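Local coordinates for 39 kDa initiator binding protein (PDB 1Q87) that probably binds the initiator element of core promoters in Trichomonas vaginalis, the chain here being the C-domain of that initiator-binding protein, at residues W149-Q152 against L158-K161; S82-P87 against A103-Y108. All coordinates share one frame; numbering follows the deposited sequence.

Contact 1. Residues W149-Q152 against L158-K161; sequences WFDQ and LILK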
ATOM      1  N   TRP A 149      -7.148  -5.148  -4.688  1.00 48.92           N
ATOM      2  CA  TRP A 149      -6.814  -5.415  -3.292  1.00 45.01           C
ATOM      3  C   TRP A 149      -5.360  -5.810  -3.233  1.00 44.10           C
ATOM      4  O   TRP A 149      -4.749  -6.067  -4.263  1.00 43.94           O
ATOM      5  CB  TRP A 149      -7.687  -6.534  -2.714  1.00 41.11           C
ATOM      6  CG  TRP A 149      -7.465  -7.879  -3.365  1.00 55.89           C
ATOM      7  CD1 TRP A 149      -6.681  -8.912  -2.907  1.00 52.38           C
ATOM      8  CD2 TRP A 149      -7.952  -8.284  -4.647  1.00 55.54           C
ATOM      9  NE1 TRP A 149      -6.648  -9.930  -3.834  1.00 56.18           N
ATOM     10  CE2 TRP A 149      -7.420  -9.569  -4.908  1.00 56.57           C
ATOM     11  CE3 TRP A 149      -8.792  -7.681  -5.603  1.00 55.69           C
ATOM     12  CZ2 TRP A 149      -7.700 -10.267  -6.101  1.00 70.05           C
ATOM     13  CZ3 TRP A 149      -9.073  -8.374  -6.787  1.00 62.53           C
ATOM     14  CH2 TRP A 149      -8.528  -9.656  -7.023  1.00 66.36           C
ATOM     15  N   PHE A 150      -4.791  -5.827  -2.032  1.00 39.70           N
ATOM     16  CA  PHE A 150      -3.411  -6.215  -1.859  1.00 39.79           C
ATOM     17  C   PHE A 150      -3.425  -7.696  -1.499  1.00 43.72           C
ATOM     18  O   PHE A 150      -4.279  -8.154  -0.741  1.00 44.79           O
ATOM     19  CB  PHE A 150      -2.759  -5.344  -0.762  1.00 43.17           C
ATOM     20  CG  PHE A 150      -2.327  -3.970  -1.268  1.00 40.92           C
ATOM     21  CD1 PHE A 150      -1.056  -3.791  -1.806  1.00 37.73           C
ATOM     22  CD2 PHE A 150      -3.185  -2.872  -1.178  1.00 33.49           C
ATOM     23  CE1 PHE A 150      -0.623  -2.540  -2.236  1.00 39.16           C
ATOM     24  CE2 PHE A 150      -2.774  -1.596  -1.605  1.00 44.34           C
ATOM     25  CZ  PHE A 150      -1.477  -1.435  -2.133  1.00 39.00           C
ATOM     26  N   ASP A 151      -2.506  -8.425  -2.109  1.00 40.48           N
ATOM     27  CA  ASP A 151      -2.348  -9.855  -1.938  1.00 45.14           C
ATOM     28  C   ASP A 151      -1.975 -10.110  -0.485  1.00 52.68           C
ATOM     29  O   ASP A 151      -0.927  -9.660  -0.015  1.00 52.34           O
ATOM     30  CB  ASP A 151      -1.225 -10.328  -2.889  1.00 54.13           C
ATOM     31  CG  ASP A 151      -0.988 -11.862  -2.876  1.00 54.88           C
ATOM     32  OD1 ASP A 151      -0.978 -12.517  -1.815  1.00 56.56           O
ATOM     33  OD2 ASP A 151      -0.769 -12.414  -3.966  1.00 62.17           O
ATOM     34  N   GLN A 152      -2.814 -10.834   0.233  1.00 53.55           N
ATOM     35  CA  GLN A 152      -2.480 -11.118   1.616  1.00 61.80           C
ATOM     36  C   GLN A 152      -1.119 -11.811   1.808  1.00 60.79           C
ATOM     37  O   GLN A 152      -0.483 -11.635   2.837  1.00 66.20           O
ATOM     38  CB  GLN A 152      -3.580 -11.948   2.273  1.00 67.37           C
ATOM     39  CG  GLN A 152      -4.100 -11.312   3.549  1.00 84.68           C
ATOM     40  CD  GLN A 152      -4.720  -9.942   3.309  1.00 90.18           C
ATOM     41  OE1 GLN A 152      -4.060  -9.016   2.830  1.00 98.40           O
ATOM     42  NE2 GLN A 152      -5.992  -9.809   3.641  1.00 95.08           N
ATOM     43  N   LEU A 158      -0.385  -5.012  -5.297  1.00 36.66           N
ATOM     44  CA  LEU A 158      -1.791  -4.687  -5.497  1.00 43.01           C
ATOM     45  C   LEU A 158      -2.296  -5.499  -6.701  1.00 46.41           C
ATOM     46  O   LEU A 158      -1.746  -5.433  -7.800  1.00 44.75           O
ATOM     47  CB  LEU A 158      -1.974  -3.180  -5.769  1.00 41.97           C
ATOM     48  CG  LEU A 158      -3.375  -2.748  -6.255  1.00 40.92           C
ATOM     49  CD1 LEU A 158      -4.368  -2.923  -5.104  1.00 38.18           C
ATOM     50  CD2 LEU A 158      -3.368  -1.274  -6.791  1.00 43.41           C
ATOM     51  N   ILE A 159      -3.341  -6.279  -6.496  1.00 50.86           N
ATOM     52  CA  ILE A 159      -3.886  -7.060  -7.597  1.00 55.71           C
ATOM     53  C   ILE A 159      -5.081  -6.272  -8.122  1.00 51.95           C
ATOM     54  O   ILE A 159      -5.857  -5.783  -7.317  1.00 49.07           O
ATOM     55  CB  ILE A 159      -4.362  -8.444  -7.113  1.00 52.71           C
ATOM     56  CG1 ILE A 159      -3.193  -9.238  -6.542  1.00 53.32           C
ATOM     57  CG2 ILE A 159      -4.999  -9.212  -8.267  1.00 57.07           C
ATOM     58  CD1 ILE A 159      -3.651 -10.558  -5.916  1.00 50.52           C
ATOM     59  N   LEU A 160      -5.203  -6.149  -9.453  1.00 58.12           N
ATOM     60  CA  LEU A 160      -6.295  -5.412 -10.137  1.00 62.17           C
ATOM     61  C   LEU A 160      -7.074  -6.250 -11.137  1.00 68.41           C
ATOM     62  O   LEU A 160      -6.502  -6.748 -12.125  1.00 60.85           O
ATOM     63  CB  LEU A 160      -5.740  -4.224 -10.904  1.00 62.63           C
ATOM     64  CG  LEU A 160      -5.614  -2.967 -10.070  1.00 77.28           C
ATOM     65  CD1 LEU A 160      -4.911  -1.865 -10.868  1.00 77.88           C
ATOM     66  CD2 LEU A 160      -7.027  -2.558  -9.649  1.00 79.79           C
ATOM     67  N   LYS A 161      -8.377  -6.362 -10.899  1.00 75.26           N
ATOM     68  CA  LYS A 161      -9.271  -7.147 -11.754  1.00 84.72           C
ATOM     69  C   LYS A 161     -10.056  -6.281 -12.726  1.00 85.21           C
ATOM     70  O   LYS A 161     -11.115  -5.775 -12.383  1.00 83.93           O
ATOM     71  CB  LYS A 161     -10.241  -7.963 -10.895  1.00 83.92           C
ATOM     72  CG  LYS A 161     -11.035  -8.996 -11.671  1.00 88.85           C
ATOM     73  CD  LYS A 161     -10.943 -10.352 -10.997  1.00 94.43           C
ATOM     74  CE  LYS A 161     -11.603 -11.443 -11.823  1.00 99.43           C
ATOM     75  NZ  LYS A 161     -11.146 -12.804 -11.406  1.00 95.91           N
TER
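W149 lays its indole over I159 in an antiparallel hairpin, and the same two residues hold each other by backbone bonds. W149 N donates to I159 O at 3.0 Å, and I159 N returns to W149 O at 2.6 Å. They are thus a hydrogen-bonded pair, while F150 and L158 form the non-hydrogen-bonded pair next to it. Side chains pack closely on both faces. On the buried one, L158 CB sits over the F150 ring, 4.1 Å from its centroid in a CH-pi contact, and W193 packs against the phenyl too. L158 CD1 tucks against the W149 carbonyl, 3.3 Å from its O.

The other face is partly exposed. With chi1 at 65°, the W149 ring folds back across the neighbouring strand, and I159 CG2 approaches its six-membered ring from above, 3.6 Å from CZ2. The margins are looser: K161 CB comes only to the ring's edge, 4.3 Å from W149 CZ3, before its chain leads away; K161 is the exposed residue of the contact. At the turn end, I159 CD1 brushes D151 CB. The D151 carboxylate is used locally, OD1 accepting from N153 N, so the pairing of the strands rests on main-chain bonds and apolar contact, with no side-chain polar bond crossing.

Contact 2. Residues S82-P87 against A103-Y108; sequences SAIMAP and AMFGPY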
ATOM      1  N   SER A  82      -6.948   2.558  10.959  1.00 51.72           N
ATOM      2  CA  SER A  82      -7.943   1.601  11.388  1.00 50.58           C
ATOM      3  C   SER A  82      -8.712   1.026  10.192  1.00 55.55           C
ATOM      4  O   SER A  82      -9.063  -0.160  10.210  1.00 50.90           O
ATOM      5  CB  SER A  82      -8.902   2.245  12.367  1.00 53.32           C
ATOM      6  OG  SER A  82      -9.961   1.355  12.645  1.00 63.77           O
ATOM      7  N   ALA A  83      -8.953   1.856   9.166  1.00 45.45           N
ATOM      8  CA  ALA A  83      -9.668   1.444   7.962  1.00 46.86           C
ATOM      9  C   ALA A  83      -8.823   0.583   7.068  1.00 48.54           C
ATOM     10  O   ALA A  83      -9.343  -0.265   6.368  1.00 52.60           O
ATOM     11  CB  ALA A  83     -10.147   2.643   7.179  1.00 47.38           C
ATOM     12  N   ILE A  84      -7.526   0.821   7.054  1.00 47.32           N
ATOM     13  CA  ILE A  84      -6.669   0.005   6.235  1.00 52.44           C
ATOM     14  C   ILE A  84      -6.418  -1.353   6.903  1.00 54.42           C
ATOM     15  O   ILE A  84      -6.433  -2.407   6.228  1.00 54.58           O
ATOM     16  CB  ILE A  84      -5.353   0.752   5.912  1.00 56.27           C
ATOM     17  CG1 ILE A  84      -5.680   1.958   5.045  1.00 56.05           C
ATOM     18  CG2 ILE A  84      -4.397  -0.122   5.100  1.00 56.75           C
ATOM     19  CD1 ILE A  84      -4.513   2.897   4.858  1.00 54.54           C
ATOM     20  N   MET A  85      -6.227  -1.353   8.219  1.00 58.99           N
ATOM     21  CA  MET A  85      -5.984  -2.619   8.923  1.00 58.72           C
ATOM     22  C   MET A  85      -7.239  -3.465   9.206  1.00 62.08           C
ATOM     23  O   MET A  85      -7.578  -3.744  10.372  1.00 50.55           O
ATOM     24  CB  MET A  85      -5.265  -2.375  10.240  1.00 50.47           C
ATOM     25  CG  MET A  85      -3.926  -1.759  10.067  1.00 58.23           C
ATOM     26  SD  MET A  85      -3.106  -1.646  11.642  1.00 63.13           S
ATOM     27  CE  MET A  85      -1.426  -2.050  11.162  1.00 56.36           C
ATOM     28  N   ALA A  86      -7.936  -3.863   8.145  1.00 66.69           N
ATOM     29  CA  ALA A  86      -9.106  -4.712   8.314  1.00 76.11           C
ATOM     30  C   ALA A  86      -8.572  -6.069   8.797  1.00 80.52           C
ATOM     31  O   ALA A  86      -7.384  -6.385   8.606  1.00 80.77           O
ATOM     32  CB  ALA A  86      -9.839  -4.877   7.000  1.00 69.55           C
ATOM     33  N   PRO A  87      -9.434  -6.881   9.441  1.00 83.33           N
ATOM     34  CA  PRO A  87     -10.843  -6.552   9.700  1.00 83.69           C
ATOM     35  C   PRO A  87     -10.990  -5.674  10.938  1.00 77.59           C
ATOM     36  O   PRO A  87     -10.126  -5.682  11.831  1.00 73.54           O
ATOM     37  CB  PRO A  87     -11.499  -7.928   9.900  1.00 81.18           C
ATOM     38  CG  PRO A  87     -10.542  -8.889   9.233  1.00 89.01           C
ATOM     39  CD  PRO A  87      -9.208  -8.320   9.646  1.00 86.59           C
ATOM     40  N   ALA A 103       4.178  -2.818   4.114  1.00 42.45           N
ATOM     41  CA  ALA A 103       4.416  -3.406   2.790  1.00 45.99           C
ATOM     42  C   ALA A 103       3.551  -2.699   1.761  1.00 37.08           C
ATOM     43  O   ALA A 103       4.010  -2.430   0.671  1.00 41.83           O
ATOM     44  CB  ALA A 103       4.088  -4.905   2.793  1.00 49.70           C
ATOM     45  N   MET A 104       2.307  -2.405   2.116  1.00 35.73           N
ATOM     46  CA  MET A 104       1.399  -1.706   1.203  1.00 43.59           C
ATOM     47  C   MET A 104       1.763  -0.248   0.996  1.00 46.71           C
ATOM     48  O   MET A 104       1.836   0.207  -0.139  1.00 49.93           O
ATOM     49  CB  MET A 104      -0.052  -1.729   1.697  1.00 45.43           C
ATOM     50  CG  MET A 104      -0.627  -3.126   1.902  1.00 43.87           C
ATOM     51  SD  MET A 104      -2.314  -2.985   2.390  1.00 44.23           S
ATOM     52  CE  MET A 104      -2.104  -2.982   4.232  1.00 45.92           C
ATOM     53  N   PHE A 105       2.019   0.474   2.087  1.00 51.51           N
ATOM     54  CA  PHE A 105       2.297   1.905   1.988  1.00 41.79           C
ATOM     55  C   PHE A 105       3.573   2.491   2.608  1.00 44.53           C
ATOM     56  O   PHE A 105       3.674   3.699   2.727  1.00 48.50           O
ATOM     57  CB  PHE A 105       1.128   2.661   2.542  1.00 38.13           C
ATOM     58  CG  PHE A 105      -0.173   2.323   1.905  1.00 39.56           C
ATOM     59  CD1 PHE A 105      -0.461   2.720   0.585  1.00 41.38           C
ATOM     60  CD2 PHE A 105      -1.155   1.681   2.643  1.00 35.60           C
ATOM     61  CE1 PHE A 105      -1.724   2.470   0.025  1.00 47.12           C
ATOM     62  CE2 PHE A 105      -2.431   1.423   2.100  1.00 31.45           C
ATOM     63  CZ  PHE A 105      -2.720   1.812   0.801  1.00 40.24           C
ATOM     64  N   GLY A 106       4.530   1.661   3.012  1.00 32.56           N
ATOM     65  CA  GLY A 106       5.763   2.186   3.564  1.00 39.17           C
ATOM     66  C   GLY A 106       6.704   2.681   2.455  1.00 49.38           C
ATOM     67  O   GLY A 106       6.387   2.537   1.268  1.00 49.42           O
ATOM     68  N   PRO A 107       7.882   3.233   2.808  1.00 51.55           N
ATOM     69  CA  PRO A 107       8.347   3.397   4.207  1.00 52.31           C
ATOM     70  C   PRO A 107       7.492   4.318   5.056  1.00 46.89           C
ATOM     71  O   PRO A 107       6.652   5.085   4.550  1.00 49.97           O
ATOM     72  CB  PRO A 107       9.781   3.934   4.074  1.00 46.14           C
ATOM     73  CG  PRO A 107      10.086   3.934   2.569  1.00 53.61           C
ATOM     74  CD  PRO A 107       8.737   3.997   1.885  1.00 53.96           C
ATOM     75  N   TYR A 108       7.691   4.236   6.373  1.00 51.39           N
ATOM     76  CA  TYR A 108       6.894   5.060   7.275  1.00 53.96           C
ATOM     77  C   TYR A 108       7.114   6.586   7.067  1.00 45.82           C
ATOM     78  O   TYR A 108       6.189   7.357   7.244  1.00 38.62           O
ATOM     79  CB  TYR A 108       7.161   4.634   8.716  1.00 58.65           C
ATOM     80  CG  TYR A 108       8.199   5.465   9.430  1.00 56.22           C
ATOM     81  CD1 TYR A 108       7.836   6.647  10.079  1.00 53.59           C
ATOM     82  CD2 TYR A 108       9.527   5.067   9.463  1.00 46.86           C
ATOM     83  CE1 TYR A 108       8.765   7.412  10.743  1.00 58.68           C
ATOM     84  CE2 TYR A 108      10.474   5.814  10.122  1.00 68.28           C
ATOM     85  CZ  TYR A 108      10.085   6.996  10.760  1.00 70.88           C
ATOM     86  OH  TYR A 108      11.016   7.784  11.380  1.00 70.84           O
TER
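I84 alone carries the first side of this contact, splitting its branches between M104 and F105. Its CG2 methyl meets the terminal methyl of M104, 3.8 Å from CE, and lies at the edge of the F105 ring, in its plane, 3.9 Å from CE2. The CD1 end reaches that same ring carbon obliquely, 3.8 Å from F105 CE2. Two torsions arrange this: chi1 of I84 (-66°) sets CG2 anti to the backbone N, and the M104 chain bends at chi3 (-92°), turning CE toward the isoleucine. M104 CB in turn lies against one face of the F105 ring, 3.7 Å above its plane, so the two neighbours pack on each other as well as on I84.

All three residues are buried and no hydrogen bond crosses; this is apolar packing between the C-terminal ends of helices 74-84 and 95-105, in the helical part of the C-domain. I115 touches both I84 and F105 from helix 111-123, and F101, about one turn earlier on the helix of M104 and F105, also touches I84.

Further out, the chain leaves helix 74-84 through an inverse gamma turn centred on M85, and a cis peptide precedes P87. M85 O accepts from R56 NH2 and K93 NZ, which tether this exit. Past F105, another cis peptide precedes P107, and G106 O takes a hydrogen bond from K114 NZ.

Starting from the N terminus, the chain runs through helices 29-47 and 56-67 before contact 2 opens at the end of helix 74-84. Contact 2 closes when helix 95-105 comes back to it, after 15 intervening residues that include strand 92-94. Helix 111-123 follows, and only then does contact 1 open on strand 147-151, closing across a five-residue connection to 158-161. The two are therefore in series, neither enclosing nor crossing the other. In space their centres lie about 13 Å apart and they touch: F150 CD2 packs 3.7 Å from M104 SD, tying the edge strand of the five-stranded antiparallel sheet to the end of helix 95-105.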